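PDB 4E9X: multicopper oxidase from Uncultured bacterium, which probably oxidises substrates at a mononuclear copper and passes the electrons to a trinuclear copper cluster, where oxygen is reduced to water. Local coordinates for residues Val49-Leu55 and Ile83-Tyr89; Pro56-His62 and Leu101-Val107. All coordinates share one frame; numbering follows the deposited sequence.

In the fold
Both interactions lie in the N-terminal cupredoxin domain, and their segments alternate along the chain. Interaction 1 is partly buried. It ends the pairing of strands 44-51 and 88-94, and its chemistry is mostly backbone hydrogen bonds plus one well-gripped asparagine. Interaction 2 is buried and belongs to the other sheet, where strand 60-62 pairs with strand 101-104. Histidines and a cysteine there bind copper. The two contacts touch: the backbone N of I83 probably donates to the O of H57, V49 packs on I59, and N51 lies against the ring of H57. T53 of interaction 1 also hydrogen-bonds the copper ligand H57, so the loop after strand 44-51 forms part of the second shell of that copper.

Interaction 1. Residues Val49-Leu55 and Ile83-Tyr89; sequences VTNNTSL and IEAGDSY
This is an antiparallel strand pairing that runs out into two loops at one end of the N-terminal domain. V49 and Y89 form a hydrogen-bonded pair, with V49 N 2.8 Å from Y89 O. T50 and S88 form the next, non-hydrogen-bonded pair, and their side chains are hydrogen-bonded, T50 OG1 to S88 OG at 2.9 Å. Further on, N51 N donates almost straight (175°) to D87 O, and G86 N donates to N51 O. A type II turn from E84 to D87 carries G86 at positive phi.

The N51 amide ties both loops together. Its CG is anti to the backbone N (chi1 -179°), which sends the amide in between the loops. ND2 donates to L55 O at 2.8 Å and to I83 O at 3.0 Å. Both acceptors lie near the amide plane, so they fix its rotation. OD1 takes T53 OG1 on a lone pair and T53 N from a tilted direction; the second bond makes an Asx turn. L55 N donates to T53 OG1 at 3.2 Å (172°), an ST turn. A85 CB packs on T53 O, and I83 CD1 meets V49 CG1 at 4.1 Å. The two turns follow each other at the end of an antiparallel strand pair in a cupredoxin fold.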
loop_
_atom_site.group_PDB
_atom_site.type_symbol
_atom_site.label_atom_id
_atom_site.label_comp_id
_atom_site.label_asym_id
_atom_site.label_seq_id
_atom_site.Cartn_x
_atom_site.Cartn_y
_atom_site.Cartn_z
ATOM N N VAL A 49 -0.503 -34.034 -7.208
ATOM C CA VAL A 49 0.584 -33.483 -6.417
ATOM C C VAL A 49 1.193 -34.572 -5.511
ATOM O O VAL A 49 0.424 -35.188 -4.752
ATOM C CB VAL A 49 0.058 -32.330 -5.541
ATOM C CG1 VAL A 49 1.198 -31.773 -4.711
ATOM C CG2 VAL A 49 -0.625 -31.237 -6.349
ATOM N N THR A 50 2.499 -34.768 -5.571
ATOM C CA THR A 50 3.199 -35.635 -4.613
ATOM C C THR A 50 4.138 -34.835 -3.720
ATOM O O THR A 50 4.984 -34.076 -4.181
ATOM C CB THR A 50 3.985 -36.721 -5.342
ATOM O OG1 THR A 50 2.977 -37.501 -6.027
ATOM C CG2 THR A 50 4.728 -37.621 -4.370
ATOM N N ASN A 51 3.939 -35.023 -2.429
ATOM C CA ASN A 51 4.752 -34.292 -1.448
ATOM C C ASN A 51 6.020 -35.078 -1.110
ATOM O O ASN A 51 5.950 -36.030 -0.308
ATOM C CB ASN A 51 3.885 -34.093 -0.187
ATOM C CG ASN A 51 4.607 -33.324 0.906
ATOM O OD1 ASN A 51 5.785 -32.969 0.708
ATOM N ND2 ASN A 51 3.914 -33.046 1.992
ATOM N N ASN A 52 7.175 -34.708 -1.660
ATOM C CA ASN A 52 8.449 -35.323 -1.380
ATOM C C ASN A 52 9.219 -34.567 -0.321
ATOM O O ASN A 52 10.450 -34.659 -0.316
ATOM C CB ASN A 52 9.289 -35.527 -2.638
ATOM C CG ASN A 52 8.636 -36.538 -3.588
ATOM O OD1 ASN A 52 8.070 -37.503 -3.142
ATOM N ND2 ASN A 52 8.681 -36.263 -4.889
ATOM N N THR A 53 8.516 -33.903 0.563
ATOM C CA THR A 53 9.201 -33.172 1.651
ATOM C C THR A 53 8.815 -33.805 2.989
ATOM O O THR A 53 8.026 -34.753 3.013
ATOM C CB THR A 53 8.874 -31.669 1.702
ATOM O OG1 THR A 53 7.571 -31.514 2.337
ATOM C CG2 THR A 53 8.778 -31.090 0.318
ATOM N N SER A 54 9.392 -33.294 4.062
ATOM C CA SER A 54 9.192 -33.787 5.416
ATOM C C SER A 54 8.018 -33.133 6.127
ATOM O O SER A 54 7.805 -33.520 7.269
ATOM C CB SER A 54 10.455 -33.522 6.277
ATOM O OG SER A 54 10.782 -32.099 6.194
ATOM N N LEU A 55 7.283 -32.231 5.468
ATOM C CA LEU A 55 6.248 -31.459 6.164
ATOM C C LEU A 55 4.990 -31.476 5.313
ATOM O O LEU A 55 5.061 -31.675 4.096
ATOM C CB LEU A 55 6.685 -30.017 6.357
ATOM C CG LEU A 55 7.806 -29.694 7.340
ATOM C CD1 LEU A 55 8.080 -28.220 7.479
ATOM C CD2 LEU A 55 7.425 -30.265 8.715
ATOM N N ILE A 83 -1.787 -32.386 2.767
ATOM C CA ILE A 83 -1.067 -33.478 2.116
ATOM C C ILE A 83 0.152 -33.784 2.947
ATOM O O ILE A 83 1.116 -33.012 3.000
ATOM C CB ILE A 83 -0.662 -33.074 0.683
ATOM C CG1 ILE A 83 -1.818 -32.515 -0.141
ATOM C CG2 ILE A 83 0.014 -34.272 -0.011
ATOM C CD1 ILE A 83 -1.348 -31.854 -1.445
ATOM N N GLU A 84 0.108 -34.906 3.695
ATOM C CA GLU A 84 1.196 -35.221 4.583
ATOM C C GLU A 84 2.433 -35.625 3.805
ATOM O O GLU A 84 2.362 -35.954 2.618
ATOM C CB GLU A 84 0.749 -36.370 5.509
ATOM C CG GLU A 84 -0.502 -36.048 6.343
ATOM C CD GLU A 84 -0.312 -34.961 7.394
ATOM O OE1 GLU A 84 0.837 -34.740 7.887
ATOM O OE2 GLU A 84 -1.289 -34.267 7.749
ATOM N N ALA A 85 3.556 -35.618 4.509
ATOM C CA ALA A 85 4.832 -35.980 3.925
ATOM C C ALA A 85 4.760 -37.354 3.282
ATOM O O ALA A 85 4.333 -38.313 3.911
ATOM C CB ALA A 85 5.874 -35.979 5.002
ATOM N N GLY A 86 5.169 -37.395 2.014
ATOM C CA GLY A 86 5.214 -38.617 1.203
ATOM C C GLY A 86 3.889 -38.919 0.540
ATOM O O GLY A 86 3.851 -39.818 -0.304
ATOM N N ASP A 87 2.799 -38.230 0.849
ATOM C CA ASP A 87 1.495 -38.510 0.250
ATOM C C ASP A 87 1.265 -37.704 -1.010
ATOM O O ASP A 87 2.013 -36.789 -1.401
ATOM C CB ASP A 87 0.342 -38.258 1.250
ATOM C CG ASP A 87 0.378 -39.294 2.377
ATOM O OD1 ASP A 87 1.035 -40.359 2.247
ATOM O OD2 ASP A 87 -0.266 -39.076 3.418
ATOM N N SER A 88 0.159 -38.099 -1.659
ATOM C CA SER A 88 -0.278 -37.451 -2.869
ATOM C C SER A 88 -1.728 -36.987 -2.742
ATOM O O SER A 88 -2.401 -37.483 -1.874
ATOM C CB SER A 88 -0.188 -38.364 -4.094
ATOM O OG SER A 88 1.167 -38.797 -4.210
ATOM N N TYR A 89 -2.111 -36.101 -3.645
ATOM C CA TYR A 89 -3.452 -35.538 -3.685
ATOM C C TYR A 89 -3.742 -34.973 -5.066
ATOM O O TYR A 89 -2.839 -34.398 -5.682
ATOM C CB TYR A 89 -3.559 -34.433 -2.617
ATOM C CG TYR A 89 -4.946 -33.905 -2.372
ATOM C CD1 TYR A 89 -5.773 -34.472 -1.429
ATOM C CD2 TYR A 89 -5.452 -32.814 -3.058
ATOM C CE1 TYR A 89 -7.043 -33.965 -1.211
ATOM C CE2 TYR A 89 -6.724 -32.315 -2.840
ATOM C CZ TYR A 89 -7.553 -32.896 -1.891
ATOM O OH TYR A 89 -8.841 -32.405 -1.651
#

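Interaction 2. Residues Pro56-His62 and Leu101-Val107; sequences PHTIHWH and LWYHCHV. With CU (copper (II) ion), chain D; CU (copper (II) ion), chain K; CU (copper (II) ion), chain E; CU (copper (II) ion), chain J.
H62 lays one face of its imidazole over the indole N of W102, with H62 CG 3.2 Å from W102 NE1. The ring planes are 35° apart, so this is no parallel stack. The contact carries two His-X-His motifs of a multicopper oxidase in a cupredoxin domain: H60-W61-H62 on one strand, and H104-C105-H106 starting at the end of its antiparallel partner and running into the loop. H60 with H104 and H62 with W102 are hydrogen-bonded pairs, and their side chains share the copper-facing side of the sheet. On the other side, W61 CE3 packs on Y103 CB at 3.4 Å.

H62 ND1 and H104 NE2 bind one copper and meet near each other's ring planes. H104 CG sits between its backbone N and carbonyl carbon (chi1 56°), which brings the ring in beside H62. Its ND1 donates to C105 O at 2.8 Å, which holds the ring's rotation. Two pairs are offset edge-to-face: the edge of H60 toward the face of H104, and the edge of H106 toward the face of H60. H60 NE2 and H106 NE2 bind two different coppers. H60 ND1 bonds D73 O, and H62 NE2 is held by D227 of a second subunit. H204, H206, H252 and H254 of that subunit complete the cluster, where dioxygen lies close to H60.

C105 links the cluster to the mononuclear copper of H57, C105, H112 and M118. The backbone N of T58 and of V107 both donate to its thiolate, as in blue copper sites. There C105 SG binds at 2.2 Å and H57 ND1 at 2.0 Å.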
loop_
_atom_site.group_PDB
_atom_site.type_symbol
_atom_site.label_atom_id
_atom_site.label_comp_id
_atom_site.label_asym_id
_atom_site.label_seq_id
_atom_site.Cartn_x
_atom_site.Cartn_y
_atom_site.Cartn_z
ATOM N N PRO A 56 3.810 -31.270 5.912
ATOM C CA PRO A 56 2.587 -31.202 5.158
ATOM C C PRO A 56 2.452 -29.885 4.365
ATOM O O PRO A 56 2.960 -28.822 4.756
ATOM C CB PRO A 56 1.503 -31.268 6.232
ATOM C CG PRO A 56 2.183 -30.955 7.512
ATOM C CD PRO A 56 3.645 -31.175 7.376
ATOM N N HIS A 57 1.733 -30.038 3.229
ATOM C CA HIS A 57 1.460 -28.886 2.352
ATOM C C HIS A 57 0.071 -29.039 1.735
ATOM O O HIS A 57 -0.530 -30.114 1.833
ATOM C CB HIS A 57 2.492 -28.836 1.196
ATOM C CG HIS A 57 3.909 -28.734 1.677
ATOM N ND1 HIS A 57 4.440 -27.606 2.251
ATOM C CD2 HIS A 57 4.884 -29.692 1.682
ATOM C CE1 HIS A 57 5.720 -27.898 2.574
ATOM N NE2 HIS A 57 5.999 -29.174 2.237
ATOM N N THR A 58 -0.365 -28.002 1.019
ATOM C CA THR A 58 -1.482 -28.091 0.082
ATOM C C THR A 58 -1.146 -27.241 -1.156
ATOM O O THR A 58 -0.093 -26.604 -1.133
ATOM C CB THR A 58 -2.818 -27.566 0.635
ATOM O OG1 THR A 58 -2.631 -26.183 1.001
ATOM C CG2 THR A 58 -3.285 -28.345 1.872
ATOM N N ILE A 59 -2.011 -27.222 -2.147
ATOM C CA ILE A 59 -1.912 -26.147 -3.145
ATOM C C ILE A 59 -3.278 -25.480 -3.230
ATOM O O ILE A 59 -4.269 -26.145 -3.530
ATOM C CB ILE A 59 -1.480 -26.641 -4.519
ATOM C CG1 ILE A 59 -0.185 -27.477 -4.487
ATOM C CG2 ILE A 59 -1.300 -25.416 -5.455
ATOM C CD1 ILE A 59 0.291 -27.831 -5.922
ATOM N N HIS A 60 -3.284 -24.169 -2.995
ATOM C CA HIS A 60 -4.406 -23.303 -3.291
ATOM C C HIS A 60 -4.191 -22.588 -4.624
ATOM O O HIS A 60 -3.091 -22.127 -4.974
ATOM C CB HIS A 60 -4.571 -22.271 -2.165
ATOM C CG HIS A 60 -5.507 -21.160 -2.550
ATOM N ND1 HIS A 60 -6.841 -21.348 -2.857
ATOM C CD2 HIS A 60 -5.277 -19.820 -2.650
ATOM C CE1 HIS A 60 -7.371 -20.176 -3.184
ATOM N NE2 HIS A 60 -6.448 -19.223 -3.039
ATOM N N TRP A 61 -5.247 -22.478 -5.404
ATOM C CA TRP A 61 -5.244 -21.931 -6.771
ATOM C C TRP A 61 -5.870 -20.557 -6.685
ATOM O O TRP A 61 -7.088 -20.399 -6.665
ATOM C CB TRP A 61 -5.994 -22.887 -7.742
ATOM C CG TRP A 61 -5.429 -24.274 -7.529
ATOM C CD1 TRP A 61 -5.938 -25.213 -6.690
ATOM C CD2 TRP A 61 -4.269 -24.886 -8.134
ATOM N NE1 TRP A 61 -5.166 -26.364 -6.730
ATOM C CE2 TRP A 61 -4.127 -26.209 -7.608
ATOM C CE3 TRP A 61 -3.339 -24.420 -9.076
ATOM C CZ2 TRP A 61 -3.086 -27.076 -7.991
ATOM C CZ3 TRP A 61 -2.316 -25.303 -9.431
ATOM C CH2 TRP A 61 -2.163 -26.598 -8.930
ATOM N N HIS A 62 -5.033 -19.533 -6.523
ATOM C CA HIS A 62 -5.471 -18.190 -6.189
ATOM C C HIS A 62 -6.048 -17.549 -7.423
ATOM O O HIS A 62 -5.356 -17.239 -8.371
ATOM C CB HIS A 62 -4.284 -17.436 -5.577
ATOM C CG HIS A 62 -4.652 -16.029 -5.138
ATOM N ND1 HIS A 62 -4.258 -15.548 -3.893
ATOM C CD2 HIS A 62 -5.310 -14.984 -5.746
ATOM C CE1 HIS A 62 -4.673 -14.280 -3.808
ATOM N NE2 HIS A 62 -5.336 -13.957 -4.924
ATOM N N LEU A 101 -3.365 -15.603 -12.835
ATOM C CA LEU A 101 -3.631 -16.220 -11.535
ATOM C C LEU A 101 -2.335 -16.782 -10.977
ATOM O O LEU A 101 -1.251 -16.638 -11.593
ATOM C CB LEU A 101 -4.672 -17.357 -11.682
ATOM C CG LEU A 101 -5.876 -17.007 -12.569
ATOM C CD1 LEU A 101 -6.888 -18.159 -12.554
ATOM C CD2 LEU A 101 -6.560 -15.734 -12.161
ATOM N N TRP A 102 -2.395 -17.421 -9.815
ATOM C CA TRP A 102 -1.172 -18.047 -9.276
ATOM C C TRP A 102 -1.573 -19.152 -8.326
ATOM O O TRP A 102 -2.749 -19.333 -8.059
ATOM C CB TRP A 102 -0.272 -17.029 -8.636
ATOM C CG TRP A 102 -0.719 -16.246 -7.430
ATOM C CD1 TRP A 102 -1.832 -15.478 -7.300
ATOM C CD2 TRP A 102 0.010 -16.158 -6.194
ATOM N NE1 TRP A 102 -1.838 -14.912 -6.022
ATOM C CE2 TRP A 102 -0.729 -15.315 -5.332
ATOM C CE3 TRP A 102 1.221 -16.695 -5.711
ATOM C CZ2 TRP A 102 -0.283 -15.029 -4.036
ATOM C CZ3 TRP A 102 1.657 -16.413 -4.432
ATOM C CH2 TRP A 102 0.893 -15.574 -3.587
ATOM N N TYR A 103 -0.594 -19.884 -7.841
ATOM C CA TYR A 103 -0.910 -21.013 -6.974
ATOM C C TYR A 103 0.146 -20.980 -5.865
ATOM O O TYR A 103 1.291 -20.531 -6.077
ATOM C CB TYR A 103 -0.997 -22.368 -7.736
ATOM C CG TYR A 103 0.340 -22.757 -8.359
ATOM C CD1 TYR A 103 1.292 -23.485 -7.651
ATOM C CD2 TYR A 103 0.636 -22.381 -9.666
ATOM C CE1 TYR A 103 2.512 -23.833 -8.227
ATOM C CE2 TYR A 103 1.865 -22.711 -10.272
ATOM C CZ TYR A 103 2.767 -23.419 -9.541
ATOM O OH TYR A 103 4.003 -23.779 -10.071
ATOM N N HIS A 104 -0.198 -21.482 -4.678
ATOM C CA HIS A 104 0.746 -21.442 -3.574
ATOM C C HIS A 104 0.295 -22.384 -2.460
ATOM O O HIS A 104 -0.912 -22.685 -2.380
ATOM C CB HIS A 104 0.906 -20.024 -2.995
ATOM C CG HIS A 104 -0.323 -19.309 -2.508
ATOM N ND1 HIS A 104 -0.919 -19.538 -1.297
ATOM C CD2 HIS A 104 -1.061 -18.344 -3.110
ATOM C CE1 HIS A 104 -1.988 -18.728 -1.175
ATOM N NE2 HIS A 104 -2.090 -17.976 -2.253
ATOM N N CYS A 105 1.215 -22.778 -1.601
ATOM C CA CYS A 105 0.778 -23.594 -0.450
ATOM C C CYS A 105 -0.176 -22.786 0.409
ATOM O O CYS A 105 -0.089 -21.564 0.481
ATOM C CB CYS A 105 2.042 -23.996 0.336
ATOM S SG CYS A 105 1.654 -25.170 1.660
ATOM N N HIS A 106 -1.062 -23.480 1.129
ATOM C CA HIS A 106 -1.914 -22.818 2.104
ATOM C C HIS A 106 -1.805 -23.422 3.508
ATOM O O HIS A 106 -2.686 -23.215 4.344
ATOM C CB HIS A 106 -3.378 -22.805 1.614
ATOM C CG HIS A 106 -4.091 -21.518 1.871
ATOM N ND1 HIS A 106 -4.434 -21.121 3.140
ATOM C CD2 HIS A 106 -4.546 -20.552 1.036
ATOM C CE1 HIS A 106 -5.044 -19.958 3.069
ATOM N NE2 HIS A 106 -5.141 -19.578 1.810
ATOM N N VAL A 107 -0.715 -24.137 3.782
ATOM C CA VAL A 107 -0.340 -24.624 5.087
ATOM C C VAL A 107 0.779 -23.683 5.629
ATOM O O VAL A 107 1.728 -23.373 4.881
ATOM C CB VAL A 107 0.212 -26.052 5.019
ATOM C CG1 VAL A 107 0.778 -26.447 6.388
ATOM C CG2 VAL A 107 -0.822 -27.048 4.540
HETATM CU CU CU D . 3.626 -25.757 2.478
HETATM CU CU CU K . -6.971 -17.451 -2.827
HETATM CU CU CU E . -3.208 -16.375 -2.521
HETATM CU CU CU J . -6.066 -17.870 1.117
#